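Side-chain contacts in aminopeptidase N (Francisella tularensis subsp. tularensis, PDB 5DLL), which probably removes N-terminal residues from peptides as a zinc-dependent M1-family aminopeptidase, contributing to the breakdown of intracellular peptides: residues V221-Y226 and Q240-S245; M246-D251 and S344-R349; R338-T343 and K395-I400; K352-V357 and K605-N610. All blocks are in the same frame, centred on the assembly; numbering follows the deposited sequence.

Contact 1 (V221-Y226 and Q240-S245); sequences VSLEIY and QAVKDS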
loop_
_atom_site.group_PDB
_atom_site.type_symbol
_atom_site.label_atom_id
_atom_site.label_comp_id
_atom_site.label_asym_id
_atom_site.label_seq_id
_atom_site.Cartn_x
_atom_site.Cartn_y
_atom_site.Cartn_z
ATOM N N VAL A 221 26.712 -10.240 -6.363
ATOM C CA VAL A 221 25.932 -9.041 -6.672
ATOM C C VAL A 221 26.304 -7.911 -5.711
ATOM O O VAL A 221 26.149 -8.046 -4.498
ATOM C CB VAL A 221 24.416 -9.323 -6.563
ATOM C CG1 VAL A 221 23.608 -8.047 -6.759
ATOM C CG2 VAL A 221 23.992 -10.375 -7.582
ATOM N N SER A 222 26.783 -6.794 -6.252
ATOM C CA SER A 222 27.110 -5.633 -5.430
ATOM C C SER A 222 25.830 -4.890 -5.033
ATOM O O SER A 222 25.022 -4.524 -5.888
ATOM C CB SER A 222 28.070 -4.699 -6.171
ATOM O OG SER A 222 28.570 -3.699 -5.302
ATOM N N LEU A 223 25.643 -4.700 -3.729
ATOM C CA LEU A 223 24.515 -3.938 -3.196
ATOM C C LEU A 223 25.024 -2.569 -2.747
ATOM O O LEU A 223 26.090 -2.472 -2.132
ATOM C CB LEU A 223 23.858 -4.682 -2.029
ATOM C CG LEU A 223 23.443 -6.138 -2.281
ATOM C CD1 LEU A 223 22.685 -6.689 -1.080
ATOM C CD2 LEU A 223 22.596 -6.281 -3.538
ATOM N N GLU A 224 24.272 -1.515 -3.068
ATOM C CA GLU A 224 24.731 -0.150 -2.830
ATOM C C GLU A 224 23.578 0.786 -2.486
ATOM O O GLU A 224 22.811 1.179 -3.360
ATOM C CB GLU A 224 25.476 0.378 -4.061
ATOM C CG GLU A 224 26.592 -0.527 -4.569
ATOM C CD GLU A 224 27.404 0.087 -5.694
ATOM O OE1 GLU A 224 26.910 1.023 -6.365
ATOM O OE2 GLU A 224 28.544 -0.378 -5.910
ATOM N N ILE A 225 23.458 1.138 -1.209
ATOM C CA ILE A 225 22.522 2.176 -0.783
ATOM C C ILE A 225 23.263 3.511 -0.732
ATOM O O ILE A 225 24.326 3.605 -0.119
ATOM C CB ILE A 225 21.900 1.865 0.596
ATOM C CG1 ILE A 225 21.034 0.605 0.507
ATOM C CG2 ILE A 225 21.065 3.041 1.088
ATOM C CD1 ILE A 225 20.438 0.163 1.828
ATOM N N TYR A 226 22.694 4.525 -1.385
ATOM C CA TYR A 226 23.271 5.867 -1.439
ATOM C C TYR A 226 22.345 6.884 -0.776
ATOM O O TYR A 226 21.142 6.913 -1.044
ATOM C CB TYR A 226 23.504 6.286 -2.890
ATOM C CG TYR A 226 24.646 5.570 -3.574
ATOM C CD1 TYR A 226 25.954 6.029 -3.446
ATOM C CD2 TYR A 226 24.419 4.446 -4.361
ATOM C CE1 TYR A 226 27.006 5.382 -4.075
ATOM C CE2 TYR A 226 25.464 3.790 -4.993
ATOM C CZ TYR A 226 26.757 4.261 -4.847
ATOM O OH TYR A 226 27.803 3.614 -5.473
ATOM N N GLN A 240 19.475 -4.889 4.984
ATOM C CA GLN A 240 19.000 -6.198 5.414
ATOM C C GLN A 240 17.708 -6.589 4.697
ATOM O O GLN A 240 17.552 -7.738 4.291
ATOM C CB GLN A 240 18.794 -6.238 6.933
ATOM C CG GLN A 240 18.711 -7.644 7.503
ATOM C CD GLN A 240 19.906 -8.498 7.113
ATOM O OE1 GLN A 240 21.058 -8.116 7.335
ATOM N NE2 GLN A 240 19.636 -9.653 6.511
ATOM N N ALA A 241 16.793 -5.633 4.540
ATOM C CA ALA A 241 15.547 -5.857 3.798
ATOM C C ALA A 241 15.796 -6.251 2.341
ATOM O O ALA A 241 15.009 -7.000 1.760
ATOM C CB ALA A 241 14.655 -4.628 3.864
ATOM N N VAL A 242 16.888 -5.757 1.761
ATOM C CA VAL A 242 17.282 -6.134 0.400
ATOM C C VAL A 242 17.724 -7.601 0.346
ATOM O O VAL A 242 17.382 -8.330 -0.591
ATOM C CB VAL A 242 18.413 -5.227 -0.133
ATOM C CG1 VAL A 242 18.937 -5.725 -1.474
ATOM C CG2 VAL A 242 17.923 -3.791 -0.259
ATOM N N LYS A 243 18.481 -8.027 1.350
ATOM C CA LYS A 243 18.939 -9.417 1.432
ATOM C C LYS A 243 17.782 -10.383 1.686
ATOM O O LYS A 243 17.710 -11.450 1.077
ATOM C CB LYS A 243 19.987 -9.564 2.533
ATOM C CG LYS A 243 21.271 -8.790 2.272
ATOM C CD LYS A 243 22.223 -8.908 3.449
ATOM C CE LYS A 243 23.568 -8.272 3.140
ATOM N NZ LYS A 243 24.321 -7.971 4.388
ATOM N N ASP A 244 16.883 -10.000 2.587
ATOM C CA ASP A 244 15.669 -10.775 2.868
ATOM C C ASP A 244 14.797 -10.895 1.616
ATOM O O ASP A 244 14.229 -11.953 1.348
ATOM C CB ASP A 244 14.838 -10.118 3.982
ATOM C CG ASP A 244 15.619 -9.915 5.286
ATOM O OD1 ASP A 244 16.527 -10.724 5.606
ATOM O OD2 ASP A 244 15.308 -8.933 5.999
ATOM N N SER A 245 14.692 -9.797 0.866
ATOM C CA SER A 245 13.902 -9.751 -0.364
ATOM C C SER A 245 14.466 -10.670 -1.434
ATOM O O SER A 245 13.734 -11.443 -2.047
ATOM C CB SER A 245 13.864 -8.328 -0.922
ATOM O OG SER A 245 13.352 -7.417 0.029
#

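Contact 2 (M246-D251 and S344-R349); sequences MKWDED and SDLNSR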
loop_
_atom_site.group_PDB
_atom_site.type_symbol
_atom_site.label_atom_id
_atom_site.label_comp_id
_atom_site.label_asym_id
_atom_site.label_seq_id
_atom_site.Cartn_x
_atom_site.Cartn_y
_atom_site.Cartn_z
ATOM N N MET A 246 15.772 -10.557 -1.660
ATOM C CA MET A 246 16.458 -11.322 -2.695
ATOM C C MET A 246 16.363 -12.822 -2.441
ATOM O O MET A 246 16.061 -13.595 -3.355
ATOM C CB MET A 246 17.928 -10.899 -2.781
ATOM C CG MET A 246 18.188 -9.704 -3.682
ATOM S SD MET A 246 19.889 -9.110 -3.588
ATOM C CE MET A 246 20.098 -8.429 -5.230
ATOM N N LYS A 247 16.626 -13.217 -1.197
ATOM C CA LYS A 247 16.586 -14.622 -0.780
ATOM C C LYS A 247 15.184 -15.217 -0.873
ATOM O O LYS A 247 15.022 -16.361 -1.292
ATOM C CB LYS A 247 17.105 -14.751 0.652
ATOM C CG LYS A 247 17.079 -16.160 1.226
ATOM C CD LYS A 247 17.693 -16.186 2.618
ATOM C CE LYS A 247 17.293 -17.436 3.389
ATOM N NZ LYS A 247 17.727 -18.686 2.708
ATOM N N TRP A 248 14.178 -14.442 -0.475
ATOM C CA TRP A 248 12.799 -14.918 -0.469
ATOM C C TRP A 248 12.291 -15.154 -1.881
ATOM O O TRP A 248 11.495 -16.063 -2.125
ATOM C CB TRP A 248 11.892 -13.917 0.239
ATOM C CG TRP A 248 10.454 -14.314 0.218
ATOM C CD1 TRP A 248 9.825 -15.162 1.077
ATOM C CD2 TRP A 248 9.460 -13.876 -0.713
ATOM N NE1 TRP A 248 8.498 -15.280 0.742
ATOM C CE2 TRP A 248 8.247 -14.496 -0.354
ATOM C CE3 TRP A 248 9.474 -13.009 -1.813
ATOM C CZ2 TRP A 248 7.056 -14.279 -1.056
ATOM C CZ3 TRP A 248 8.289 -12.800 -2.512
ATOM C CH2 TRP A 248 7.099 -13.433 -2.129
ATOM N N ASP A 249 12.754 -14.326 -2.807
ATOM C CA ASP A 249 12.352 -14.431 -4.195
ATOM C C ASP A 249 12.967 -15.688 -4.793
ATOM O O ASP A 249 12.286 -16.426 -5.517
ATOM C CB ASP A 249 12.787 -13.187 -4.978
ATOM C CG ASP A 249 11.727 -12.699 -5.958
ATOM O OD1 ASP A 249 10.723 -13.409 -6.188
ATOM O OD2 ASP A 249 11.894 -11.585 -6.504
ATOM N N GLU A 250 14.241 -15.934 -4.476
ATOM C CA GLU A 250 14.913 -17.178 -4.876
ATOM C C GLU A 250 14.216 -18.397 -4.280
ATOM O O GLU A 250 13.827 -19.314 -5.003
ATOM C CB GLU A 250 16.383 -17.180 -4.450
ATOM C CG GLU A 250 17.275 -16.276 -5.281
ATOM C CD GLU A 250 18.725 -16.290 -4.830
ATOM O OE1 GLU A 250 18.997 -16.630 -3.664
ATOM O OE2 GLU A 250 19.605 -15.954 -5.644
ATOM N N ASP A 251 14.051 -18.396 -2.959
ATOM C CA ASP A 251 13.489 -19.549 -2.257
ATOM C C ASP A 251 12.071 -19.871 -2.726
ATOM O O ASP A 251 11.806 -20.981 -3.165
ATOM C CB ASP A 251 13.503 -19.331 -0.735
ATOM C CG ASP A 251 14.909 -19.438 -0.128
ATOM O OD1 ASP A 251 15.845 -19.929 -0.801
ATOM O OD2 ASP A 251 15.075 -19.032 1.044
ATOM N N SER A 344 4.118 -11.807 4.897
ATOM C CA SER A 344 3.413 -12.883 5.600
ATOM C C SER A 344 4.344 -14.020 6.060
ATOM O O SER A 344 4.261 -14.486 7.208
ATOM C CB SER A 344 2.304 -13.447 4.709
ATOM O OG SER A 344 1.270 -12.505 4.524
ATOM N N ASP A 345 5.223 -14.459 5.162
ATOM C CA ASP A 345 6.187 -15.521 5.468
ATOM C C ASP A 345 7.185 -15.132 6.565
ATOM O O ASP A 345 7.389 -15.890 7.510
ATOM C CB ASP A 345 6.951 -15.930 4.203
ATOM C CG ASP A 345 6.054 -16.588 3.154
ATOM O OD1 ASP A 345 4.965 -17.097 3.514
ATOM O OD2 ASP A 345 6.450 -16.599 1.964
ATOM N N LEU A 346 7.790 -13.954 6.444
ATOM C CA LEU A 346 8.839 -13.511 7.378
ATOM C C LEU A 346 8.319 -12.833 8.657
ATOM O O LEU A 346 9.115 -12.470 9.524
ATOM C CB LEU A 346 9.830 -12.578 6.670
ATOM C CG LEU A 346 10.871 -13.221 5.746
ATOM C CD1 LEU A 346 10.233 -13.858 4.520
ATOM C CD2 LEU A 346 11.890 -12.174 5.327
ATOM N N ASN A 347 7.003 -12.647 8.772
ATOM C CA ASN A 347 6.391 -12.136 10.005
ATOM C C ASN A 347 5.201 -13.034 10.380
ATOM O O ASN A 347 5.356 -14.250 10.418
ATOM C CB ASN A 347 5.994 -10.656 9.856
ATOM C CG ASN A 347 7.156 -9.769 9.420
ATOM O OD1 ASN A 347 7.742 -9.056 10.234
ATOM N ND2 ASN A 347 7.489 -9.805 8.131
ATOM N N SER A 348 4.029 -12.460 10.651
ATOM C CA SER A 348 2.820 -13.243 10.917
ATOM C C SER A 348 1.871 -13.218 9.721
ATOM O O SER A 348 1.398 -12.150 9.328
ATOM C CB SER A 348 2.095 -12.687 12.139
ATOM O OG SER A 348 0.879 -13.384 12.358
ATOM N N ARG A 349 1.582 -14.389 9.157
ATOM C CA ARG A 349 0.697 -14.491 7.993
ATOM C C ARG A 349 -0.699 -13.977 8.299
ATOM O O ARG A 349 -1.266 -13.208 7.525
ATOM C CB ARG A 349 0.583 -15.938 7.502
ATOM C CG ARG A 349 1.842 -16.492 6.844
ATOM C CD ARG A 349 1.521 -17.601 5.854
ATOM N NE ARG A 349 0.553 -17.153 4.854
ATOM C CZ ARG A 349 0.855 -16.561 3.698
ATOM N NH1 ARG A 349 2.116 -16.338 3.336
ATOM N NH2 ARG A 349 -0.125 -16.195 2.888
#

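Contact 3 (R338-T343 and K395-I400); sequences RDQEFT and KGAEII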
loop_
_atom_site.group_PDB
_atom_site.type_symbol
_atom_site.label_atom_id
_atom_site.label_comp_id
_atom_site.label_asym_id
_atom_site.label_seq_id
_atom_site.Cartn_x
_atom_site.Cartn_y
_atom_site.Cartn_z
ATOM N N ARG A 338 2.750 -10.240 -4.148
ATOM C CA ARG A 338 4.053 -10.750 -3.757
ATOM C C ARG A 338 4.582 -10.090 -2.484
ATOM O O ARG A 338 5.056 -10.785 -1.592
ATOM C CB ARG A 338 5.046 -10.585 -4.897
ATOM C CG ARG A 338 4.695 -11.420 -6.116
ATOM C CD ARG A 338 5.636 -11.099 -7.257
ATOM N NE ARG A 338 6.976 -11.596 -6.958
ATOM C CZ ARG A 338 8.082 -11.235 -7.597
ATOM N NH1 ARG A 338 8.041 -10.351 -8.580
ATOM N NH2 ARG A 338 9.237 -11.758 -7.241
ATOM N N ASP A 339 4.488 -8.766 -2.390
ATOM C CA ASP A 339 4.961 -8.053 -1.192
ATOM C C ASP A 339 4.183 -8.455 0.066
ATOM O O ASP A 339 4.754 -8.516 1.154
ATOM C CB ASP A 339 4.969 -6.515 -1.391
ATOM C CG ASP A 339 3.739 -5.804 -0.792
ATOM O OD1 ASP A 339 3.028 -5.112 -1.552
ATOM O OD2 ASP A 339 3.498 -5.899 0.435
ATOM N N GLN A 340 2.887 -8.727 -0.072
ATOM C CA GLN A 340 2.085 -9.113 1.090
ATOM C C GLN A 340 2.307 -10.582 1.467
ATOM O O GLN A 340 2.134 -10.960 2.624
ATOM C CB GLN A 340 0.601 -8.760 0.902
ATOM C CG GLN A 340 -0.122 -9.437 -0.245
ATOM C CD GLN A 340 -1.468 -8.787 -0.551
ATOM O OE1 GLN A 340 -1.666 -7.593 -0.305
ATOM N NE2 GLN A 340 -2.399 -9.569 -1.105
ATOM N N GLU A 341 2.722 -11.394 0.496
ATOM C CA GLU A 341 3.181 -12.769 0.758
ATOM C C GLU A 341 4.562 -12.810 1.401
ATOM O O GLU A 341 4.847 -13.677 2.225
ATOM C CB GLU A 341 3.227 -13.576 -0.541
ATOM C CG GLU A 341 1.864 -13.982 -1.067
ATOM C CD GLU A 341 1.159 -14.953 -0.148
ATOM O OE1 GLU A 341 1.812 -15.889 0.363
ATOM O OE2 GLU A 341 -0.055 -14.779 0.069
ATOM N N PHE A 342 5.422 -11.890 0.984
ATOM C CA PHE A 342 6.773 -11.757 1.526
ATOM C C PHE A 342 6.698 -11.388 2.993
ATOM O O PHE A 342 7.310 -12.034 3.844
ATOM C CB PHE A 342 7.518 -10.684 0.727
ATOM C CG PHE A 342 8.810 -10.220 1.344
ATOM C CD1 PHE A 342 9.826 -11.115 1.631
ATOM C CD2 PHE A 342 9.034 -8.859 1.570
ATOM C CE1 PHE A 342 11.026 -10.676 2.171
ATOM C CE2 PHE A 342 10.230 -8.413 2.106
ATOM C CZ PHE A 342 11.230 -9.325 2.407
ATOM N N THR A 343 5.921 -10.351 3.283
ATOM C CA THR A 343 5.687 -9.931 4.657
ATOM C C THR A 343 5.017 -11.030 5.502
ATOM O O THR A 343 5.334 -11.174 6.680
ATOM C CB THR A 343 4.878 -8.623 4.684
ATOM O OG1 THR A 343 5.706 -7.570 4.184
ATOM C CG2 THR A 343 4.430 -8.258 6.096
ATOM N N LYS A 395 -7.475 -4.614 -4.658
ATOM C CA LYS A 395 -8.373 -5.631 -5.229
ATOM C C LYS A 395 -7.719 -6.338 -6.420
ATOM O O LYS A 395 -8.114 -7.443 -6.768
ATOM C CB LYS A 395 -9.736 -5.047 -5.628
ATOM C CG LYS A 395 -10.646 -6.021 -6.377
ATOM C CD LYS A 395 -12.069 -5.498 -6.519
ATOM C CE LYS A 395 -12.934 -6.451 -7.335
ATOM N NZ LYS A 395 -14.374 -6.071 -7.357
ATOM N N GLY A 396 -6.726 -5.702 -7.040
ATOM C CA GLY A 396 -5.909 -6.353 -8.066
ATOM C C GLY A 396 -5.139 -7.545 -7.519
ATOM O O GLY A 396 -5.120 -8.609 -8.135
ATOM N N ALA A 397 -4.508 -7.361 -6.360
ATOM C CA ALA A 397 -3.785 -8.438 -5.671
ATOM C C ALA A 397 -4.717 -9.568 -5.207
ATOM O O ALA A 397 -4.363 -10.745 -5.307
ATOM C CB ALA A 397 -3.012 -7.881 -4.487
ATOM N N GLU A 398 -5.897 -9.202 -4.702
ATOM C CA GLU A 398 -6.919 -10.180 -4.304
ATOM C C GLU A 398 -7.280 -11.109 -5.452
ATOM O O GLU A 398 -7.498 -12.300 -5.238
ATOM C CB GLU A 398 -8.201 -9.488 -3.813
ATOM C CG GLU A 398 -8.066 -8.769 -2.480
ATOM C CD GLU A 398 -7.807 -9.711 -1.320
ATOM O OE1 GLU A 398 -8.677 -10.576 -1.044
ATOM O OE2 GLU A 398 -6.736 -9.581 -0.684
ATOM N N ILE A 399 -7.347 -10.566 -6.666
ATOM C CA ILE A 399 -7.670 -11.368 -7.848
ATOM C C ILE A 399 -6.540 -12.353 -8.158
ATOM O O ILE A 399 -6.793 -13.502 -8.535
ATOM C CB ILE A 399 -7.957 -10.486 -9.085
ATOM C CG1 ILE A 399 -9.189 -9.600 -8.847
ATOM C CG2 ILE A 399 -8.172 -11.339 -10.329
ATOM C CD1 ILE A 399 -10.485 -10.341 -8.602
ATOM N N ILE A 400 -5.300 -11.901 -7.993
ATOM C CA ILE A 400 -4.134 -12.762 -8.173
ATOM C C ILE A 400 -4.071 -13.824 -7.074
ATOM O O ILE A 400 -3.705 -14.972 -7.331
ATOM C CB ILE A 400 -2.850 -11.916 -8.234
ATOM C CG1 ILE A 400 -2.767 -11.242 -9.608
ATOM C CG2 ILE A 400 -1.607 -12.763 -7.993
ATOM C CD1 ILE A 400 -2.244 -9.829 -9.574
#

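Contact 4 (K352-V357 and K605-N610); sequences KRIDDV and KALISN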
loop_
_atom_site.group_PDB
_atom_site.type_symbol
_atom_site.label_atom_id
_atom_site.label_comp_id
_atom_site.label_asym_id
_atom_site.label_seq_id
_atom_site.Cartn_x
_atom_site.Cartn_y
_atom_site.Cartn_z
ATOM N N LYS A 352 -0.911 -10.013 8.896
ATOM C CA LYS A 352 -0.762 -9.365 7.600
ATOM C C LYS A 352 -2.035 -9.528 6.788
ATOM O O LYS A 352 -2.477 -8.593 6.128
ATOM C CB LYS A 352 0.420 -9.944 6.818
ATOM C CG LYS A 352 0.610 -9.348 5.425
ATOM C CD LYS A 352 0.638 -7.823 5.447
ATOM C CE LYS A 352 1.048 -7.244 4.102
ATOM N NZ LYS A 352 0.767 -5.781 4.018
ATOM N N ARG A 353 -2.619 -10.720 6.852
ATOM C CA ARG A 353 -3.825 -11.029 6.101
ATOM C C ARG A 353 -5.053 -10.294 6.639
ATOM O O ARG A 353 -5.932 -9.914 5.865
ATOM C CB ARG A 353 -4.069 -12.543 6.081
ATOM C CG ARG A 353 -5.194 -12.998 5.164
ATOM C CD ARG A 353 -5.064 -12.418 3.764
ATOM N NE ARG A 353 -6.203 -12.762 2.919
ATOM C CZ ARG A 353 -6.586 -12.075 1.843
ATOM N NH1 ARG A 353 -5.935 -10.977 1.465
ATOM N NH2 ARG A 353 -7.642 -12.486 1.145
ATOM N N ILE A 354 -5.121 -10.091 7.953
ATOM C CA ILE A 354 -6.184 -9.262 8.534
ATOM C C ILE A 354 -6.038 -7.810 8.058
ATOM O O ILE A 354 -7.008 -7.209 7.602
ATOM C CB ILE A 354 -6.208 -9.343 10.080
ATOM C CG1 ILE A 354 -6.719 -10.718 10.527
ATOM C CG2 ILE A 354 -7.098 -8.254 10.675
ATOM C CD1 ILE A 354 -6.393 -11.064 11.964
ATOM N N ASP A 355 -4.823 -7.270 8.146
ATOM C CA ASP A 355 -4.543 -5.893 7.713
ATOM C C ASP A 355 -4.910 -5.632 6.253
ATOM O O ASP A 355 -5.407 -4.555 5.927
ATOM C CB ASP A 355 -3.062 -5.545 7.922
ATOM C CG ASP A 355 -2.667 -5.491 9.393
ATOM O OD1 ASP A 355 -3.564 -5.457 10.267
ATOM O OD2 ASP A 355 -1.449 -5.483 9.675
ATOM N N ASP A 356 -4.659 -6.609 5.382
ATOM C CA ASP A 356 -4.973 -6.476 3.951
ATOM C C ASP A 356 -6.477 -6.554 3.691
ATOM O O ASP A 356 -6.990 -5.873 2.804
ATOM C CB ASP A 356 -4.249 -7.545 3.120
ATOM C CG ASP A 356 -2.725 -7.418 3.176
ATOM O OD1 ASP A 356 -2.210 -6.318 3.481
ATOM O OD2 ASP A 356 -2.039 -8.430 2.912
ATOM N N VAL A 357 -7.175 -7.387 4.458
ATOM C CA VAL A 357 -8.631 -7.494 4.352
ATOM C C VAL A 357 -9.339 -6.242 4.889
ATOM O O VAL A 357 -10.317 -5.784 4.295
ATOM C CB VAL A 357 -9.166 -8.743 5.079
ATOM C CG1 VAL A 357 -10.693 -8.760 5.080
ATOM C CG2 VAL A 357 -8.618 -10.008 4.433
ATOM N N LYS A 605 0.811 -15.246 18.889
ATOM C CA LYS A 605 0.474 -14.305 19.953
ATOM C C LYS A 605 0.048 -12.945 19.396
ATOM O O LYS A 605 -0.665 -12.195 20.062
ATOM C CB LYS A 605 1.675 -14.142 20.888
ATOM C CG LYS A 605 1.324 -14.008 22.354
ATOM C CD LYS A 605 2.343 -14.702 23.247
ATOM C CE LYS A 605 2.210 -16.215 23.167
ATOM N NZ LYS A 605 2.932 -16.888 24.280
ATOM N N ALA A 606 0.495 -12.632 18.180
ATOM C CA ALA A 606 0.076 -11.421 17.484
ATOM C C ALA A 606 -1.371 -11.553 17.014
ATOM O O ALA A 606 -2.151 -10.606 17.117
ATOM C CB ALA A 606 0.992 -11.148 16.303
ATOM N N LEU A 607 -1.713 -12.728 16.487
ATOM C CA LEU A 607 -3.093 -13.045 16.104
ATOM C C LEU A 607 -4.037 -12.960 17.306
ATOM O O LEU A 607 -5.164 -12.476 17.184
ATOM C CB LEU A 607 -3.167 -14.440 15.468
ATOM C CG LEU A 607 -4.531 -15.132 15.389
ATOM C CD1 LEU A 607 -5.494 -14.381 14.480
ATOM C CD2 LEU A 607 -4.336 -16.566 14.919
ATOM N N ILE A 608 -3.573 -13.438 18.459
ATOM C CA ILE A 608 -4.312 -13.288 19.713
ATOM C C ILE A 608 -4.594 -11.801 19.987
ATOM O O ILE A 608 -5.727 -11.429 20.297
ATOM C CB ILE A 608 -3.555 -13.933 20.902
ATOM C CG1 ILE A 608 -3.535 -15.460 20.757
ATOM C CG2 ILE A 608 -4.210 -13.574 22.227
ATOM C CD1 ILE A 608 -2.609 -16.175 21.724
ATOM N N SER A 609 -3.566 -10.963 19.848
ATOM C CA SER A 609 -3.693 -9.517 20.062
ATOM C C SER A 609 -4.768 -8.862 19.188
ATOM O O SER A 609 -5.461 -7.954 19.642
ATOM C CB SER A 609 -2.350 -8.824 19.813
ATOM O OG SER A 609 -1.285 -9.555 20.392
ATOM N N ASN A 610 -4.891 -9.312 17.939
ATOM C CA ASN A 610 -5.894 -8.768 17.009
ATOM C C ASN A 610 -7.305 -9.218 17.358
ATOM O O ASN A 610 -8.243 -8.421 17.311
ATOM C CB ASN A 610 -5.586 -9.156 15.552
ATOM C CG ASN A 610 -4.944 -8.027 14.767
ATOM O OD1 ASN A 610 -5.407 -7.672 13.683
ATOM N ND2 ASN A 610 -3.881 -7.453 15.313
#

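Contact 1 (V221-Y226 and Q240-S245)
The strand 220-227, the helix 236-253 and the strand 261-267 form a beta-alpha-beta unit, and this contact shows how its helix is seated on its first strand. Leu223 and Val242 reach toward each other tip to tip, with Leu223 CD1 lying 3.9 Å from Val242 CG1. The leucine CG stands beside its backbone N and opposite the carbonyl carbon (chi1 -53°), which places CD1 against Val242. A second, looser touch comes from the aliphatic part of Lys243, whose CG is 4.2 Å from Leu223 CD1. The lysine continues in an extended chain and ends in a salt bridge with Asp211 on strand 207-214, the same residue that exchanges a backbone hydrogen bond with Leu223. Strand alternation puts Glu224 and Tyr226 clear of the helix, where Tyr226 OH gives a 2.9 Å hydrogen bond to Glu224 OE1. Behind the contact, Val242 also packs on Phe262, Ile264 and Val307. With no hydrogen bond between the two segments and 136 Å² buried, strand and helix are joined here by methyl and methylene surfaces, while the lysine's charge, beyond its methylenes, is paired with Asp211 on the neighbouring strand.

Contact 2 (M246-D251 and S344-R349)
Trp248 meets both Asp345 and Leu346, and the helical segment 246-251 can be read residue by residue around it. Met246 turns to the other side of its helix and packs on Tyr213 and Tyr257. Lys247 bridges one turn along the surface, its NZ 3.1 Å from Asp251 OD2. Trp248 follows, its CG anti to the backbone N (chi1 177°), which carries the indole across to Asp345 and Leu346. There NE1 gives a nearly straight hydrogen bond of 2.7 Å to Asp345 OD2, which lies in the ring plane and accepts through its anti lone pair. Ring and carboxylate planes are 47° apart. Next to this bond, Trp248 CD1 approaches Leu346 CD1 at 3.7 Å, adding apolar contact to the polar one. Arg349 NH1 bridges Asp345 OD1 at 3.0 Å and Arg252 pairs with OD2, so each carboxylate oxygen has an arginine partner, which would be expected to favour the ionised form, although Arg349 is shared with Glu341. Beyond the tryptophan, Asp249 forms a salt bridge with Arg338, and Glu250 bonds Tyr213. The indole thus spans from helix 236-253 to helix 328-346, meeting Phe312 of helix 297-312 and Phe342 of helix 328-346.

Contact 3 (R338-T343 and K395-I400)
Gln340 and Ala397 make the close part of this small, buried contact between two helices of the catalytic domain. The glutamine CG occupies the crowded position between backbone N and carbonyl carbon (chi1 62°), and beyond it the chain runs extended (chi2 -166°), carrying the amide across to the facing helix. Its modelled NE2 lies 3.8 Å from Ala397 CB; which amide atom really takes that place is doubtful, but either way a flat polar group rests against a methyl. The methyl also packs on Val336 and Phe337. The other part of the contact is looser. Glu398 leaves its own helix pointing away and folds back, yet its OE2 stays 4.4 Å from the amide atom modelled as Gln340 NE2, a loose approach. That carboxylate is held instead by a salt bridge to Arg353 of helix 349-369. Neither part opens to solvent, since all three touching residues are buried, although the two segments cover only 78 Å² between them. The zinc ligand His309 is close by: its ND1 is hydrogen-bonded to OD1 of Asp339, a second-shell contact that probably orients the imidazole. Helix 328-346, which itself carries the zinc ligand Glu332, thus lies between helix 297-312 on its Asp339 flank and helices 349-369 and 390-423 on its Gln340 flank.

Contact 4 (K352-V357 and K605-N610)
Lys605 O is gripped by two donors of Ser609, the residue just before Asn610, which reaches across to Ile354. Ser609 OG gives it a 2.7 Å hydrogen bond, arriving at a C=O...donor angle of 142°, and Ser609 N adds the helical bond at 3.2 Å. The hydroxyl is thereby folded back on its own helix, away from the interface. Across the interface, Asn610 and Ile354 approach from opposite directions. Asn610 OD1 comes to 3.5 Å from Ile354 CG2, with Ile354 CD1 a little farther from the same oxygen, so a carbonyl group of the amide rests among aliphatic carbons. The isoleucine divides its two arms by its first torsion: CG1 lies opposite the carbonyl carbon (chi1 -71°), while CG2 is anti to the backbone N. The longer arm ends in CD1, which meets Leu607 CD1 at 4.3 Å. This is an interdomain junction, joining helix 349-369 of the M1 catalytic domain to helix 605-612 of the C-terminal ARM-repeat family region. The short helix axes pass 11.2 Å apart with their N-to-C directions at 36°, and between them side chains touch without any hydrogen bond from segment to segment. Trp569 of helix 565-581 packs on both Ile354 and Asn610, while Ala565 touches Leu607. Lys352, Asp356 and Arg353 are occupied away from the junction: Lys352 NZ bridges Asp356 OD1 at 3.1 Å through the carboxylate's syn lone pair, and Arg353 pairs through NH1 with Glu398 and through NH2 with Asp539 O, one guanidinium face lying over Val357 CG2.

Overall arrangement
The four contacts lead from the sheet of the catalytic domain to its C-terminal neighbour. Contacts 1 and 2 share helix 236-253, with centres 15 Å apart, and join where Leu223 CD2 packs 3.7 Å from Met246 CE. Contacts 2 and 3 share helix 328-346 and are the nearest pair, 13 Å between centres. Contact 4 uses the next helix in the chain and touches contact 3 where Gln340 CB lies 3.6 Å from Lys352 CE; its atoms stay about 13 Å from contact 1. The zinc site is flanked rather than entered: the metal is about 13 Å from the side chain of Trp248 and about 11 Å from that of Ala397, whereas contact 4 lies away from it.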